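Local coordinates for protein UDP-glucose 4-epimerase (Brucella ovis, PDB 4WOK) that probably interconverts UDP-glucose and UDP-galactose by inverting the configuration at C4 of the sugar, as UDP-glucose 4-epimerases do, and holds NAD in a Rossmann-type fold, at residues 70-75 with 112-117; 172-177 with 247-252. The protein carries 2 engineered substitutions. All coordinates share one frame; numbering follows the deposited sequence.

Contact 1. Residues 70-75 with 112-117; sequences ETMEKY and DACRLT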
loop_
_atom_site.group_PDB
_atom_site.type_symbol
_atom_site.label_atom_id
_atom_site.label_comp_id
_atom_site.label_asym_id
_atom_site.label_seq_id
_atom_site.Cartn_x
_atom_site.Cartn_y
_atom_site.Cartn_z
ATOM N N GLU A 70 -12.330 -13.330 -18.468
ATOM C CA GLU A 70 -11.567 -13.992 -19.525
ATOM C C GLU A 70 -10.161 -14.297 -19.035
ATOM O O GLU A 70 -9.616 -15.383 -19.254
ATOM C CB GLU A 70 -11.513 -13.101 -20.759
ATOM C CG GLU A 70 -10.802 -13.685 -21.971
ATOM C CD GLU A 70 -10.745 -12.668 -23.105
ATOM O OE1 GLU A 70 -11.777 -12.455 -23.778
ATOM O OE2 GLU A 70 -9.675 -12.052 -23.302
ATOM N N THR A 71 -9.586 -13.313 -18.354
ATOM C CA THR A 71 -8.228 -13.434 -17.852
ATOM C C THR A 71 -8.128 -14.499 -16.785
ATOM O O THR A 71 -7.211 -15.324 -16.803
ATOM C CB THR A 71 -7.739 -12.098 -17.285
ATOM O OG1 THR A 71 -7.740 -11.128 -18.333
ATOM C CG2 THR A 71 -6.319 -12.240 -16.736
ATOM N N MET A 72 -9.065 -14.491 -15.846
ATOM C CA MET A 72 -9.066 -15.534 -14.819
ATOM C C MET A 72 -9.274 -16.935 -15.404
ATOM O O MET A 72 -8.679 -17.915 -14.930
ATOM C CB MET A 72 -10.130 -15.227 -13.771
ATOM C CG MET A 72 -9.846 -13.924 -13.003
ATOM S SD MET A 72 -11.047 -13.699 -11.688
ATOM C CE MET A 72 -10.477 -12.118 -11.006
ATOM N N GLU A 73 -10.095 -17.037 -16.445
ATOM C CA GLU A 73 -10.316 -18.337 -17.093
ATOM C C GLU A 73 -9.054 -18.811 -17.815
ATOM O O GLU A 73 -8.690 -19.996 -17.758
ATOM C CB GLU A 73 -11.510 -18.255 -18.055
ATOM C CG GLU A 73 -12.809 -18.006 -17.294
ATOM C CD GLU A 73 -14.062 -17.997 -18.168
ATOM O OE1 GLU A 73 -13.957 -17.927 -19.413
ATOM O OE2 GLU A 73 -15.163 -18.072 -17.583
ATOM N N LYS A 74 -8.368 -17.893 -18.482
ATOM C CA LYS A 74 -7.139 -18.259 -19.179
ATOM C C LYS A 74 -6.038 -18.705 -18.210
ATOM O O LYS A 74 -5.357 -19.703 -18.453
ATOM C CB LYS A 74 -6.641 -17.092 -20.029
ATOM C CG LYS A 74 -5.298 -17.360 -20.689
ATOM C CD LYS A 74 -4.865 -16.200 -21.578
ATOM C CE LYS A 74 -3.535 -16.512 -22.263
ATOM N NZ LYS A 74 -3.136 -15.447 -23.225
ATOM N N TYR A 75 -5.860 -17.970 -17.113
ATOM C CA TYR A 75 -4.701 -18.198 -16.252
ATOM C C TYR A 75 -4.987 -19.076 -15.029
ATOM O O TYR A 75 -4.046 -19.558 -14.393
ATOM C CB TYR A 75 -4.109 -16.859 -15.798
ATOM C CG TYR A 75 -3.394 -16.125 -16.910
ATOM C CD1 TYR A 75 -2.099 -16.461 -17.258
ATOM C CD2 TYR A 75 -4.030 -15.112 -17.632
ATOM C CE1 TYR A 75 -1.442 -15.809 -18.280
ATOM C CE2 TYR A 75 -3.380 -14.455 -18.662
ATOM C CZ TYR A 75 -2.081 -14.808 -18.972
ATOM O OH TYR A 75 -1.415 -14.181 -19.992
ATOM N N ASP A 112 -16.868 -10.242 -8.211
ATOM C CA ASP A 112 -17.788 -11.022 -9.055
ATOM C C ASP A 112 -17.007 -11.915 -10.028
ATOM O O ASP A 112 -17.343 -13.072 -10.211
ATOM C CB ASP A 112 -18.745 -10.107 -9.825
ATOM C CG ASP A 112 -19.844 -9.532 -8.948
ATOM O OD1 ASP A 112 -20.159 -10.131 -7.912
ATOM O OD2 ASP A 112 -20.413 -8.473 -9.294
ATOM N N ALA A 113 -15.956 -11.374 -10.648
ATOM C CA ALA A 113 -15.134 -12.160 -11.562
ATOM C C ALA A 113 -14.555 -13.382 -10.847
ATOM O O ALA A 113 -14.513 -14.484 -11.403
ATOM C CB ALA A 113 -14.019 -11.313 -12.126
ATOM N N CYS A 114 -14.089 -13.169 -9.621
ATOM C CA CYS A 114 -13.589 -14.283 -8.809
ATOM C C CYS A 114 -14.639 -15.369 -8.579
ATOM O O CYS A 114 -14.397 -16.546 -8.878
ATOM C CB CYS A 114 -13.083 -13.776 -7.462
ATOM S SG CYS A 114 -11.510 -12.882 -7.540
ATOM N N ARG A 115 -15.802 -14.990 -8.045
ATOM C CA ARG A 115 -16.792 -16.011 -7.699
ATOM C C ARG A 115 -17.317 -16.700 -8.953
ATOM O O ARG A 115 -17.631 -17.905 -8.914
ATOM C CB ARG A 115 -17.959 -15.430 -6.886
ATOM C CG ARG A 115 -18.917 -14.513 -7.684
ATOM C CD ARG A 115 -19.950 -13.868 -6.773
ATOM N NE ARG A 115 -20.726 -12.841 -7.465
ATOM C CZ ARG A 115 -21.891 -13.066 -8.066
ATOM N NH1 ARG A 115 -22.424 -14.278 -8.045
ATOM N NH2 ARG A 115 -22.535 -12.076 -8.674
ATOM N N LEU A 116 -17.388 -15.968 -10.068
ATOM C CA LEU A 116 -17.960 -16.551 -11.283
ATOM C C LEU A 116 -16.955 -17.442 -12.016
ATOM O O LEU A 116 -17.314 -18.141 -12.962
ATOM C CB LEU A 116 -18.473 -15.456 -12.219
ATOM C CG LEU A 116 -19.621 -14.608 -11.649
ATOM C CD1 LEU A 116 -19.908 -13.407 -12.557
ATOM C CD2 LEU A 116 -20.885 -15.470 -11.435
ATOM N N THR A 117 -15.703 -17.443 -11.572
ATOM C CA THR A 117 -14.721 -18.318 -12.201
ATOM C C THR A 117 -14.171 -19.332 -11.185
ATOM O O THR A 117 -13.236 -20.067 -11.484
ATOM C CB THR A 117 -13.558 -17.504 -12.830
ATOM O OG1 THR A 117 -12.888 -16.736 -11.818
ATOM C CG2 THR A 117 -14.096 -16.532 -13.913
#
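M72 carries most of the tight side of this contact, reaching from helix 65-75 toward the end of helix 96-116. With CG swung to the side opposite its carbonyl carbon (chi1 -64°), the chain is extended from there, which sets the methyl group deep between the helices. M72 CE ends 3.7 Å from C114 SG and 3.8 Å from A113 CB. The sulfur of M72, SD, one bond back, lies 3.6 Å from both A113 O and T117 OG1, so it touches the polar pair T117-A113 without a hydrogen bond. Within that pair T117 OG1 donates to A113 O over 2.8 Å, with a C=O...donor angle of 143° and the donor tilted from the carbonyl plane; the hydroxyl is also hydrogen-bonded to T119. These two bonds would hold the T117 hydroxyl in its rotation (chi1 60°), turned onto the M72 chain, which runs roughly perpendicular to the threonine side chain.

The solvent side is sparser. Here the methylene of E73 passes the methyl of T117, E73 CG to T117 CG2 3.9 Å, and no hydrogen bond or salt bridge joins the two segments. E73 is exposed, yet its end leans nearer to T117 than its CB does: the carboxylate oxygen E73 OE2 comes to 4.1 Å from T117 CG2, where it meets a methyl and no polar group.

Upstream on helix 65-75, A113 rests on L68 and V69, and T117 also covers V69, so the helix-helix seam runs on past these segments. Beneath it lies the parallel sheet: M72 touches L15 of strand 13-17, while T71 meets L15 as well as Y41 of strand 37-42 and V58 of strand 57-59.

Contact 2. Residues 172-177 with 247-252; sequences RYVALR and VEHLKE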
loop_
_atom_site.group_PDB
_atom_site.type_symbol
_atom_site.label_atom_id
_atom_site.label_comp_id
_atom_site.label_asym_id
_atom_site.label_seq_id
_atom_site.Cartn_x
_atom_site.Cartn_y
_atom_site.Cartn_z
ATOM N N ARG A 172 -12.471 -16.741 -0.051
ATOM C CA ARG A 172 -11.502 -16.721 1.041
ATOM C C ARG A 172 -10.572 -15.533 0.861
ATOM O O ARG A 172 -10.146 -15.242 -0.263
ATOM C CB ARG A 172 -10.698 -18.019 1.090
ATOM C CG ARG A 172 -11.568 -19.263 1.295
ATOM C CD ARG A 172 -10.740 -20.526 1.501
ATOM N NE ARG A 172 -9.924 -20.861 0.337
ATOM C CZ ARG A 172 -10.340 -21.610 -0.682
ATOM N NH1 ARG A 172 -11.572 -22.108 -0.689
ATOM N NH2 ARG A 172 -9.523 -21.869 -1.696
ATOM N N TYR A 173 -10.240 -14.847 1.948
ATOM C CA TYR A 173 -9.486 -13.611 1.783
ATOM C C TYR A 173 -8.622 -13.240 2.955
ATOM O O TYR A 173 -8.815 -13.713 4.067
ATOM C CB TYR A 173 -10.439 -12.440 1.505
ATOM C CG TYR A 173 -11.284 -12.063 2.697
ATOM C CD1 TYR A 173 -12.486 -12.711 2.948
ATOM C CD2 TYR A 173 -10.885 -11.056 3.572
ATOM C CE1 TYR A 173 -13.271 -12.369 4.032
ATOM C CE2 TYR A 173 -11.655 -10.711 4.663
ATOM C CZ TYR A 173 -12.852 -11.371 4.886
ATOM O OH TYR A 173 -13.632 -11.033 5.970
ATOM N N VAL A 174 -7.681 -12.347 2.673
ATOM C CA VAL A 174 -6.869 -11.694 3.681
ATOM C C VAL A 174 -6.869 -10.230 3.313
ATOM O O VAL A 174 -6.522 -9.880 2.182
ATOM C CB VAL A 174 -5.424 -12.214 3.718
ATOM C CG1 VAL A 174 -4.571 -11.397 4.701
ATOM C CG2 VAL A 174 -5.389 -13.698 4.079
ATOM N N ALA A 175 -7.280 -9.384 4.248
ATOM C CA ALA A 175 -7.214 -7.946 4.046
ATOM C C ALA A 175 -5.993 -7.445 4.794
ATOM O O ALA A 175 -5.794 -7.789 5.956
ATOM C CB ALA A 175 -8.489 -7.257 4.534
ATOM N N LEU A 176 -5.166 -6.650 4.122
ATOM C CA LEU A 176 -3.931 -6.167 4.724
ATOM C C LEU A 176 -3.974 -4.652 4.866
ATOM O O LEU A 176 -4.089 -3.929 3.874
ATOM C CB LEU A 176 -2.722 -6.600 3.892
ATOM C CG LEU A 176 -2.513 -8.113 3.753
ATOM C CD1 LEU A 176 -1.391 -8.409 2.762
ATOM C CD2 LEU A 176 -2.220 -8.780 5.104
ATOM N N ARG A 177 -3.882 -4.186 6.110
ATOM C CA ARG A 177 -4.002 -2.770 6.429
ATOM C C ARG A 177 -2.636 -2.180 6.782
ATOM O O ARG A 177 -1.901 -2.740 7.596
ATOM C CB ARG A 177 -4.978 -2.557 7.600
ATOM C CG ARG A 177 -6.361 -3.174 7.415
ATOM C CD ARG A 177 -7.200 -3.020 8.687
ATOM N NE ARG A 177 -8.523 -3.630 8.572
ATOM C CZ ARG A 177 -9.183 -4.170 9.599
ATOM N NH1 ARG A 177 -8.641 -4.174 10.811
ATOM N NH2 ARG A 177 -10.384 -4.699 9.419
ATOM N N VAL A 247 -0.894 -15.075 0.552
ATOM C CA VAL A 247 -1.193 -16.095 -0.450
ATOM C C VAL A 247 -0.926 -17.486 0.127
ATOM O O VAL A 247 -1.739 -18.400 -0.010
ATOM C CB VAL A 247 -0.355 -15.903 -1.739
ATOM C CG1 VAL A 247 -0.469 -17.122 -2.643
ATOM C CG2 VAL A 247 -0.773 -14.614 -2.498
ATOM N N GLU A 248 0.219 -17.644 0.778
ATOM C CA GLU A 248 0.580 -18.946 1.349
ATOM C C GLU A 248 -0.427 -19.378 2.404
ATOM O O GLU A 248 -0.793 -20.556 2.489
ATOM C CB GLU A 248 1.988 -18.908 1.960
ATOM C CG GLU A 248 3.091 -18.610 0.967
ATOM C CD GLU A 248 3.229 -19.698 -0.079
ATOM O OE1 GLU A 248 3.650 -19.382 -1.215
ATOM O OE2 GLU A 248 2.924 -20.871 0.241
ATOM N N HIS A 249 -0.852 -18.413 3.211
ATOM C CA HIS A 249 -1.811 -18.656 4.279
ATOM C C HIS A 249 -3.107 -19.258 3.746
ATOM O O HIS A 249 -3.617 -20.226 4.295
ATOM C CB HIS A 249 -2.105 -17.353 5.024
ATOM C CG HIS A 249 -3.177 -17.468 6.062
ATOM N ND1 HIS A 249 -2.936 -17.922 7.343
ATOM C CD2 HIS A 249 -4.499 -17.173 6.014
ATOM C CE1 HIS A 249 -4.060 -17.906 8.035
ATOM N NE2 HIS A 249 -5.024 -17.451 7.250
ATOM N N LEU A 250 -3.646 -18.673 2.680
ATOM C CA LEU A 250 -4.893 -19.178 2.107
ATOM C C LEU A 250 -4.655 -20.484 1.370
ATOM O O LEU A 250 -5.525 -21.353 1.342
ATOM C CB LEU A 250 -5.526 -18.147 1.170
ATOM C CG LEU A 250 -6.039 -16.866 1.846
ATOM C CD1 LEU A 250 -6.617 -15.893 0.817
ATOM C CD2 LEU A 250 -7.081 -17.195 2.907
ATOM N N LYS A 251 -3.477 -20.631 0.771
ATOM C CA LYS A 251 -3.140 -21.883 0.103
ATOM C C LYS A 251 -3.159 -23.036 1.094
ATOM O O LYS A 251 -3.660 -24.114 0.789
ATOM C CB LYS A 251 -1.770 -21.801 -0.568
ATOM C CG LYS A 251 -1.804 -21.364 -2.019
ATOM C CD LYS A 251 -0.410 -21.413 -2.639
ATOM C CE LYS A 251 0.139 -22.832 -2.670
ATOM N NZ LYS A 251 1.525 -22.877 -3.215
ATOM N N GLU A 252 -2.620 -22.788 2.285
ATOM C CA GLU A 252 -2.518 -23.805 3.333
ATOM C C GLU A 252 -3.803 -23.900 4.149
ATOM O O GLU A 252 -3.758 -24.186 5.351
ATOM C CB GLU A 252 -1.353 -23.503 4.275
ATOM C CG GLU A 252 0.016 -23.392 3.622
ATOM C CD GLU A 252 1.048 -22.760 4.556
ATOM O OE1 GLU A 252 0.657 -22.282 5.648
ATOM O OE2 GLU A 252 2.248 -22.741 4.201
HETATM O O HOH W 1 -6.708 -22.575 -1.588
#
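H249 NE2 is hydrogen-bonded to G255 O, which anchors the imidazole while its carbon CD2 rests 4.1 Å from V174 CG2, the methyl approaching the ring obliquely. From the same last turn of helix 236-251, L250 does most of the touching. With CG turned to the backbone-N side (chi1 -67°) and chi2 extended, L250 CD1 meets R172 O at 3.7 Å and Y173 CA at 3.8 Å, while L250 CD2 faces R172 CB at 4.1 Å. L250 and V174 lie alongside each other, pointing opposite ways, with L250 CG 3.9 Å from V174 CG2.

The axes of the segments 172-177 and 247-251 approach to 8.7 Å and run at 155°, close to antiparallel. Helix 236-251 thus packs on a face of the parallel sheet, running back against the direction of strand 172-177, and leads into strand 257-260, its parallel neighbour. It serves as the helix of a beta-alpha-beta crossover lengthened by the elements in between, within a Rossmann-type fold. Backbone bonds tie strand 172-177 on both sides: V174 to V122 and F124, Y173 and A175 to L257. L250 and V174 both touch I123, extending the apolar layer onto strand 121-125, whereas Y173 points away from helix 236-251 and packs on L162, A163 and A166 of helix 150-169. Where the strand begins, a water links R172 NH2 to L250 O, but both of its bonds are weak.

Contacts 1 and 2 belong to one Rossmann-type layered domain, their centres 18 Å apart and their nearest atoms about 8 Å apart, without touching. Contact 1 joins two helices to each other, whereas contact 2 lays a helix on the sheet. Strand 121-125 connects them: the chain leaves 112-117 to enter it, and it then pairs with strand 172-177. Both contacts stand back from the cofactor, the M72 side chain about 11 Å and the V174 side chain about 13 Å from bound NAD. M72 nevertheless packs on strand 13-17, which ends directly before the first residues of the NAD pocket.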